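Local atomic coordinates of nucleoside kinase (Methanococcus jannaschii, PDB entry 2C4E), a protein that phosphorylates a wide range of nucleosides, chiefly inosine, guanosine and cytidine, to their monophosphates, with ATP as the preferred phosphate donor. Residues Ala148-Pro161 and Leu173-Met185. Numbering follows the deposited sequence.
Sequences AKKAYGNNLVSFDP and LLEIIEHTNFLFM
Phe159 lays one face of its ring against Ile176, whose CD1 sits 3.8 Å from the ring centroid. Ile176 CG2 touches Phe159 CE2, and Leu183 CD1 meets Phe159 CD2. With chi1 at 175°, Phe159 CG lies opposite the backbone N, and the ring is carried off the sheet toward helix 170-178. Ala148 CB packs on Ile176 CG1 and ties in helix 141-151. Beneath, strands 156-159 and 182-185 run parallel. Phe182 N and Asn181 N both donate to Val157 O. Phe182 O then takes Phe159 N at 2.9 Å, and Phe159 O takes Phe184 N at 3.0 Å. Thr180 OG1 donates a 2.8 Å hydrogen bond to Ile176 O, tying the turn back to the helix end.

Farther out, the Tyr152 ring covers the His179 backbone, with His179 CA 3.8 Å from the ring centroid. A water links Tyr152 OH to Thr180 O. With an alanine in place of Tyr152, the His179 backbone would lose the ring over it, and the water bound to Thr180 O would probably be held less firmly. Lys149 CG lies over the centre of the His179 ring, and the bent lysine chain brings NZ to Glu175 OE2 in a 2.9 Å salt bridge at the exposed edge.

At the other end, Asp160 OD2 pairs with Arg250, the inferred transition-state stabiliser. Strand 156-159, helix 170-178 and strand 182-186 form a beta-alpha-beta crossover in the central sheet of the ribokinase fold, with the end of helix 141-151 packed beside it.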
ATOM      1  N   ALA A 148      -1.873  21.663 -23.028  1.00 19.97           N
ATOM      2  CA  ALA A 148      -1.810  23.124 -22.931  1.00 19.53           C
ATOM      3  C   ALA A 148      -1.570  23.722 -24.299  1.00 19.66           C
ATOM      4  O   ALA A 148      -2.232  24.665 -24.675  1.00 18.10           O
ATOM      5  CB  ALA A 148      -0.715  23.560 -21.986  1.00 19.86           C
ATOM      6  N   LYS A 149      -0.623  23.151 -25.047  1.00 20.42           N
ATOM      7  CA  LYS A 149      -0.258  23.714 -26.348  1.00 20.24           C
ATOM      8  C   LYS A 149      -1.365  23.520 -27.382  1.00 20.07           C
ATOM      9  O   LYS A 149      -1.574  24.387 -28.223  1.00 20.61           O
ATOM     10  CB  LYS A 149       1.097  23.155 -26.824  1.00 20.02           C
ATOM     11  CG  LYS A 149       2.256  23.711 -26.007  1.00 21.14           C
ATOM     12  CD  LYS A 149       3.625  23.149 -26.366  1.00 22.56           C
ATOM     13  CE  LYS A 149       4.205  23.783 -27.610  1.00 22.68           C
ATOM     14  NZ  LYS A 149       5.664  23.502 -27.720  1.00 19.60           N
ATOM     15  N   LYS A 150      -2.116  22.424 -27.304  1.00 20.30           N
ATOM     16  CA  LYS A 150      -3.254  22.217 -28.198  1.00 21.27           C
ATOM     17  C   LYS A 150      -4.460  23.102 -27.875  1.00 20.88           C
ATOM     18  O   LYS A 150      -5.136  23.617 -28.786  1.00 21.19           O
ATOM     19  CB  LYS A 150      -3.688  20.750 -28.168  1.00 22.16           C
ATOM     20  CG  LYS A 150      -4.597  20.341 -29.335  1.00 24.63           C
ATOM     21  CD  LYS A 150      -4.894  18.854 -29.279  1.00 27.39           C
ATOM     22  CE  LYS A 150      -5.813  18.424 -30.400  1.00 26.90           C
ATOM     23  NZ  LYS A 150      -5.183  18.537 -31.737  1.00 28.19           N
ATOM     24  N   ALA A 151      -4.722  23.287 -26.590  1.00 20.07           N
ATOM     25  CA  ALA A 151      -5.897  24.020 -26.130  1.00 19.91           C
ATOM     26  C   ALA A 151      -5.689  25.525 -26.172  1.00 19.58           C
ATOM     27  O   ALA A 151      -6.605  26.285 -26.475  1.00 19.18           O
ATOM     28  CB  ALA A 151      -6.266  23.588 -24.730  1.00 20.64           C
ATOM     29  N   TYR A 152      -4.483  25.990 -25.884  1.00 19.26           N
ATOM     30  CA  TYR A 152      -4.288  27.430 -25.751  1.00 19.59           C
ATOM     31  C   TYR A 152      -4.662  28.164 -27.046  1.00 20.04           C
ATOM     32  O   TYR A 152      -4.289  27.777 -28.149  1.00 19.81           O
ATOM     33  CB  TYR A 152      -2.845  27.725 -25.354  1.00 19.04           C
ATOM     34  CG  TYR A 152      -2.559  29.147 -24.945  1.00 19.16           C
ATOM     35  CD1 TYR A 152      -2.959  29.635 -23.701  1.00 19.95           C
ATOM     36  CD2 TYR A 152      -1.903  30.013 -25.815  1.00 20.06           C
ATOM     37  CE1 TYR A 152      -2.681  30.960 -23.323  1.00 20.07           C
ATOM     38  CE2 TYR A 152      -1.629  31.324 -25.445  1.00 21.75           C
ATOM     39  CZ  TYR A 152      -2.033  31.784 -24.194  1.00 21.74           C
ATOM     40  OH  TYR A 152      -1.738  33.083 -23.838  1.00 22.82           O
ATOM     41  N   GLY A 153      -5.423  29.231 -26.884  1.00 20.34           N
ATOM     42  CA  GLY A 153      -5.886  30.018 -28.002  1.00 22.06           C
ATOM     43  C   GLY A 153      -7.194  29.513 -28.554  1.00 22.01           C
ATOM     44  O   GLY A 153      -7.711  30.089 -29.497  1.00 23.51           O
ATOM     45  N   ASN A 154      -7.734  28.455 -27.948  1.00 21.68           N
ATOM     46  CA  ASN A 154      -9.020  27.890 -28.329  1.00 22.42           C
ATOM     47  C   ASN A 154      -9.830  27.822 -27.031  1.00 22.29           C
ATOM     48  O   ASN A 154     -10.759  28.603 -26.841  1.00 24.82           O
ATOM     49  CB  ASN A 154      -8.828  26.516 -28.977  1.00 22.77           C
ATOM     50  CG  ASN A 154     -10.146  25.839 -29.359  1.00 27.05           C
ATOM     51  OD1 ASN A 154     -10.167  24.655 -29.723  1.00 32.70           O
ATOM     52  ND2 ASN A 154     -11.230  26.582 -29.298  1.00 30.92           N
ATOM     53  N   ASN A 155      -9.455  26.921 -26.141  1.00 21.49           N
ATOM     54  CA  ASN A 155     -10.030  26.834 -24.800  1.00 20.45           C
ATOM     55  C   ASN A 155      -9.184  27.638 -23.838  1.00 20.98           C
ATOM     56  O   ASN A 155      -7.977  27.780 -24.035  1.00 22.37           O
ATOM     57  CB  ASN A 155     -10.036  25.382 -24.311  1.00 20.32           C
ATOM     58  CG  ASN A 155     -10.238  24.417 -25.427  1.00 20.68           C
ATOM     59  OD1 ASN A 155      -9.279  23.991 -26.084  1.00 19.95           O
ATOM     60  ND2 ASN A 155     -11.503  24.106 -25.705  1.00 19.64           N
ATOM     61  N   LEU A 156      -9.781  28.128 -22.761  1.00 20.54           N
ATOM     62  CA  LEU A 156      -8.968  28.705 -21.699  1.00 21.42           C
ATOM     63  C   LEU A 156      -8.226  27.567 -21.019  1.00 20.94           C
ATOM     64  O   LEU A 156      -8.809  26.521 -20.774  1.00 21.89           O
ATOM     65  CB  LEU A 156      -9.837  29.427 -20.694  1.00 22.14           C
ATOM     66  CG  LEU A 156     -10.412  30.725 -21.267  1.00 25.61           C
ATOM     67  CD1 LEU A 156     -11.434  31.282 -20.297  1.00 28.62           C
ATOM     68  CD2 LEU A 156      -9.307  31.764 -21.538  1.00 27.58           C
ATOM     69  N   VAL A 157      -6.943  27.762 -20.759  1.00 19.99           N
ATOM     70  CA  VAL A 157      -6.140  26.767 -20.091  1.00 19.42           C
ATOM     71  C   VAL A 157      -5.917  27.164 -18.649  1.00 19.45           C
ATOM     72  O   VAL A 157      -5.474  28.268 -18.368  1.00 19.76           O
ATOM     73  CB  VAL A 157      -4.794  26.598 -20.797  1.00 19.12           C
ATOM     74  CG1 VAL A 157      -3.882  25.701 -19.996  1.00 19.17           C
ATOM     75  CG2 VAL A 157      -5.030  26.070 -22.232  1.00 19.42           C
ATOM     76  N   SER A 158      -6.222  26.238 -17.749  1.00 20.08           N
ATOM     77  CA  SER A 158      -5.931  26.368 -16.329  1.00 20.74           C
ATOM     78  C   SER A 158      -4.899  25.293 -15.985  1.00 20.96           C
ATOM     79  O   SER A 158      -4.990  24.170 -16.464  1.00 19.94           O
ATOM     80  CB  SER A 158      -7.218  26.200 -15.511  1.00 21.36           C
ATOM     81  OG  SER A 158      -6.948  26.101 -14.117  1.00 22.76           O
ATOM     82  N   PHE A 159      -3.914  25.641 -15.162  1.00 20.40           N
ATOM     83  CA  PHE A 159      -2.781  24.750 -14.880  1.00 21.20           C
ATOM     84  C   PHE A 159      -2.309  24.948 -13.458  1.00 22.71           C
ATOM     85  O   PHE A 159      -2.179  26.067 -12.987  1.00 22.57           O
ATOM     86  CB  PHE A 159      -1.624  25.058 -15.850  1.00 21.06           C
ATOM     87  CG  PHE A 159      -0.371  24.300 -15.583  1.00 21.84           C
ATOM     88  CD1 PHE A 159      -0.382  22.917 -15.563  1.00 22.42           C
ATOM     89  CD2 PHE A 159       0.831  24.969 -15.368  1.00 22.37           C
ATOM     90  CE1 PHE A 159       0.798  22.202 -15.324  1.00 24.16           C
ATOM     91  CE2 PHE A 159       2.011  24.252 -15.110  1.00 22.56           C
ATOM     92  CZ  PHE A 159       1.982  22.877 -15.095  1.00 20.60           C
ATOM     93  N   ASP A 160      -2.031  23.854 -12.779  1.00 24.54           N
ATOM     94  CA  ASP A 160      -1.305  23.939 -11.527  1.00 26.06           C
ATOM     95  C   ASP A 160      -0.281  22.822 -11.548  1.00 26.17           C
ATOM     96  O   ASP A 160      -0.671  21.677 -11.559  1.00 26.75           O
ATOM     97  CB  ASP A 160      -2.237  23.768 -10.338  1.00 27.22           C
ATOM     98  CG  ASP A 160      -1.534  23.989  -8.989  1.00 27.80           C
ATOM     99  OD1 ASP A 160      -0.289  23.807  -8.826  1.00 28.46           O
ATOM    100  OD2 ASP A 160      -2.166  24.364  -8.002  1.00 31.01           O
ATOM    101  N   PRO A 161       1.005  23.144 -11.536  1.00 26.57           N
ATOM    102  CA  PRO A 161       2.031  22.096 -11.557  1.00 26.45           C
ATOM    103  C   PRO A 161       1.966  21.184 -10.323  1.00 26.76           C
ATOM    104  O   PRO A 161       2.390  20.038 -10.413  1.00 26.96           O
ATOM    105  CB  PRO A 161       3.329  22.890 -11.567  1.00 27.11           C
ATOM    106  CG  PRO A 161       2.966  24.212 -10.967  1.00 27.11           C
ATOM    107  CD  PRO A 161       1.606  24.489 -11.447  1.00 26.94           C
ATOM    108  N   LEU A 173       8.833  24.472 -17.928  1.00 25.66           N
ATOM    109  CA  LEU A 173       7.904  25.241 -17.106  1.00 24.94           C
ATOM    110  C   LEU A 173       7.539  26.548 -17.781  1.00 24.25           C
ATOM    111  O   LEU A 173       6.377  26.958 -17.756  1.00 23.51           O
ATOM    112  CB  LEU A 173       8.498  25.514 -15.716  1.00 25.26           C
ATOM    113  CG  LEU A 173       7.542  26.131 -14.697  1.00 25.58           C
ATOM    114  CD1 LEU A 173       6.310  25.243 -14.513  1.00 26.08           C
ATOM    115  CD2 LEU A 173       8.274  26.365 -13.363  1.00 27.07           C
ATOM    116  N   LEU A 174       8.521  27.192 -18.395  1.00 23.73           N
ATOM    117  CA  LEU A 174       8.288  28.432 -19.105  1.00 23.78           C
ATOM    118  C   LEU A 174       7.332  28.136 -20.253  1.00 22.95           C
ATOM    119  O   LEU A 174       6.370  28.856 -20.455  1.00 23.10           O
ATOM    120  CB  LEU A 174       9.601  29.012 -19.629  1.00 24.05           C
ATOM    121  CG  LEU A 174       9.525  30.344 -20.365  1.00 26.07           C
ATOM    122  CD1 LEU A 174       8.942  31.432 -19.471  1.00 27.55           C
ATOM    123  CD2 LEU A 174      10.934  30.736 -20.856  1.00 28.27           C
ATOM    124  N   GLU A 175       7.557  27.029 -20.946  1.00 22.66           N
ATOM    125  CA  GLU A 175       6.705  26.678 -22.098  1.00 22.41           C
ATOM    126  C   GLU A 175       5.244  26.433 -21.723  1.00 22.63           C
ATOM    127  O   GLU A 175       4.357  26.937 -22.388  1.00 21.68           O
ATOM    128  CB  GLU A 175       7.271  25.469 -22.845  1.00 22.95           C
ATOM    129  CG  GLU A 175       6.559  25.171 -24.153  1.00 24.04           C
ATOM    130  CD  GLU A 175       6.812  26.192 -25.257  1.00 27.14           C
ATOM    131  OE1 GLU A 175       7.581  27.166 -25.054  1.00 27.42           O
ATOM    132  OE2 GLU A 175       6.241  26.002 -26.349  1.00 25.43           O
ATOM    133  N   ILE A 176       4.972  25.676 -20.665  1.00 22.36           N
ATOM    134  CA  ILE A 176       3.583  25.430 -20.310  1.00 22.46           C
ATOM    135  C   ILE A 176       2.910  26.703 -19.777  1.00 21.88           C
ATOM    136  O   ILE A 176       1.742  26.950 -20.057  1.00 20.27           O
ATOM    137  CB  ILE A 176       3.457  24.226 -19.343  1.00 22.28           C
ATOM    138  CG1 ILE A 176       2.013  23.739 -19.286  1.00 24.94           C
ATOM    139  CG2 ILE A 176       3.975  24.567 -17.932  1.00 22.54           C
ATOM    140  CD1 ILE A 176       1.881  22.319 -18.809  1.00 26.71           C
ATOM    141  N   ILE A 177       3.651  27.517 -19.035  1.00 21.49           N
ATOM    142  CA  ILE A 177       3.126  28.777 -18.522  1.00 21.34           C
ATOM    143  C   ILE A 177       2.787  29.735 -19.665  1.00 21.22           C
ATOM    144  O   ILE A 177       1.839  30.502 -19.562  1.00 20.09           O
ATOM    145  CB  ILE A 177       4.108  29.427 -17.507  1.00 21.33           C
ATOM    146  CG1 ILE A 177       4.073  28.640 -16.214  1.00 22.23           C
ATOM    147  CG2 ILE A 177       3.778  30.903 -17.271  1.00 22.44           C
ATOM    148  CD1 ILE A 177       5.089  29.147 -15.162  1.00 21.32           C
ATOM    149  N   GLU A 178       3.534  29.650 -20.768  1.00 21.55           N
ATOM    150  CA  GLU A 178       3.308  30.529 -21.893  1.00 21.79           C
ATOM    151  C   GLU A 178       2.015  30.100 -22.603  1.00 20.58           C
ATOM    152  O   GLU A 178       1.467  30.858 -23.389  1.00 21.55           O
ATOM    153  CB  GLU A 178       4.545  30.614 -22.809  1.00 22.89           C
ATOM    154  CG  GLU A 178       5.637  31.415 -22.082  1.00 25.51           C
ATOM    155  CD  GLU A 178       6.836  31.802 -22.904  1.00 31.41           C
ATOM    156  OE1 GLU A 178       7.255  31.002 -23.767  1.00 34.06           O
ATOM    157  OE2 GLU A 178       7.377  32.906 -22.638  1.00 32.09           O
ATOM    158  N   HIS A 179       1.536  28.902 -22.279  1.00 19.31           N
ATOM    159  CA  HIS A 179       0.259  28.378 -22.805  1.00 18.60           C
ATOM    160  C   HIS A 179      -0.787  28.211 -21.715  1.00 19.27           C
ATOM    161  O   HIS A 179      -1.664  27.344 -21.802  1.00 19.27           O
ATOM    162  CB  HIS A 179       0.513  27.056 -23.493  1.00 18.71           C
ATOM    163  CG  HIS A 179       1.458  27.164 -24.641  1.00 18.74           C
ATOM    164  ND1 HIS A 179       1.042  27.254 -25.952  1.00 19.85           N
ATOM    165  CD2 HIS A 179       2.809  27.229 -24.669  1.00 17.41           C
ATOM    166  CE1 HIS A 179       2.103  27.364 -26.734  1.00 16.22           C
ATOM    167  NE2 HIS A 179       3.187  27.341 -25.981  1.00 21.44           N
ATOM    168  N   THR A 180      -0.697  29.056 -20.686  1.00 19.09           N
ATOM    169  CA  THR A 180      -1.627  29.012 -19.564  1.00 19.54           C
ATOM    170  C   THR A 180      -2.352  30.344 -19.424  1.00 19.30           C
ATOM    171  O   THR A 180      -1.731  31.386 -19.521  1.00 20.30           O
ATOM    172  CB  THR A 180      -0.877  28.722 -18.254  1.00 20.00           C
ATOM    173  OG1 THR A 180      -0.338  27.399 -18.285  1.00 20.54           O
ATOM    174  CG2 THR A 180      -1.852  28.662 -17.094  1.00 20.37           C
ATOM    175  N   ASN A 181      -3.664  30.291 -19.220  1.00 19.19           N
ATOM    176  CA  ASN A 181      -4.462  31.474 -18.877  1.00 18.85           C
ATOM    177  C   ASN A 181      -4.580  31.675 -17.364  1.00 20.27           C
ATOM    178  O   ASN A 181      -4.327  32.771 -16.890  1.00 19.90           O
ATOM    179  CB  ASN A 181      -5.850  31.419 -19.518  1.00 19.69           C
ATOM    180  CG  ASN A 181      -5.778  31.451 -21.019  1.00 18.86           C
ATOM    181  OD1 ASN A 181      -5.628  32.538 -21.663  1.00 23.28           O
ATOM    182  ND2 ASN A 181      -5.826  30.282 -21.609  1.00 15.07           N
ATOM    183  N   PHE A 182      -4.952  30.636 -16.618  1.00 20.01           N
ATOM    184  CA  PHE A 182      -5.035  30.697 -15.159  1.00 21.16           C
ATOM    185  C   PHE A 182      -3.979  29.776 -14.604  1.00 20.95           C
ATOM    186  O   PHE A 182      -4.020  28.571 -14.857  1.00 20.17           O
ATOM    187  CB  PHE A 182      -6.368  30.189 -14.598  1.00 21.11           C
ATOM    188  CG  PHE A 182      -7.603  30.790 -15.218  1.00 25.57           C
ATOM    189  CD1 PHE A 182      -8.237  30.140 -16.270  1.00 29.69           C
ATOM    190  CD2 PHE A 182      -8.159  31.948 -14.727  1.00 30.56           C
ATOM    191  CE1 PHE A 182      -9.392  30.663 -16.831  1.00 31.91           C
ATOM    192  CE2 PHE A 182      -9.341  32.478 -15.282  1.00 32.14           C
ATOM    193  CZ  PHE A 182      -9.940  31.835 -16.329  1.00 32.59           C
ATOM    194  N   LEU A 183      -3.031  30.335 -13.859  1.00 21.06           N
ATOM    195  CA  LEU A 183      -1.964  29.583 -13.233  1.00 20.94           C
ATOM    196  C   LEU A 183      -2.180  29.586 -11.728  1.00 21.21           C
ATOM    197  O   LEU A 183      -2.202  30.647 -11.092  1.00 21.94           O
ATOM    198  CB  LEU A 183      -0.622  30.207 -13.586  1.00 20.82           C
ATOM    199  CG  LEU A 183       0.634  29.601 -12.959  1.00 21.92           C
ATOM    200  CD1 LEU A 183       0.771  28.150 -13.447  1.00 22.67           C
ATOM    201  CD2 LEU A 183       1.817  30.445 -13.365  1.00 21.63           C
ATOM    202  N   PHE A 184      -2.366  28.400 -11.178  1.00 20.58           N
ATOM    203  CA  PHE A 184      -2.525  28.202  -9.751  1.00 20.89           C
ATOM    204  C   PHE A 184      -1.255  27.579  -9.174  1.00 21.06           C
ATOM    205  O   PHE A 184      -0.727  26.621  -9.728  1.00 21.69           O
ATOM    206  CB  PHE A 184      -3.677  27.233  -9.465  1.00 20.27           C
ATOM    207  CG  PHE A 184      -5.050  27.729  -9.848  1.00 20.50           C
ATOM    208  CD1 PHE A 184      -5.573  27.476 -11.127  1.00 21.25           C
ATOM    209  CD2 PHE A 184      -5.862  28.361  -8.925  1.00 20.46           C
ATOM    210  CE1 PHE A 184      -6.856  27.897 -11.470  1.00 22.15           C
ATOM    211  CE2 PHE A 184      -7.130  28.779  -9.269  1.00 21.66           C
ATOM    212  CZ  PHE A 184      -7.630  28.545 -10.533  1.00 22.91           C
ATOM    213  N   MET A 185      -0.787  28.099  -8.050  1.00 20.84           N
ATOM    214  CA  MET A 185       0.289  27.470  -7.305  1.00 21.55           C
ATOM    215  C   MET A 185       0.113  27.759  -5.833  1.00 21.62           C
ATOM    216  O   MET A 185      -0.304  28.838  -5.448  1.00 21.36           O
ATOM    217  CB  MET A 185       1.660  27.986  -7.760  1.00 21.67           C
ATOM    218  CG  MET A 185       2.158  27.398  -9.076  1.00 23.54           C
ATOM    219  SD  MET A 185       3.885  27.912  -9.392  1.00 26.60           S
ATOM    220  CE  MET A 185       3.593  29.466 -10.129  1.00 27.70           C
TER
HETATM  221  O   HOH W   1      -2.331  33.651 -21.272  1.00 23.91           O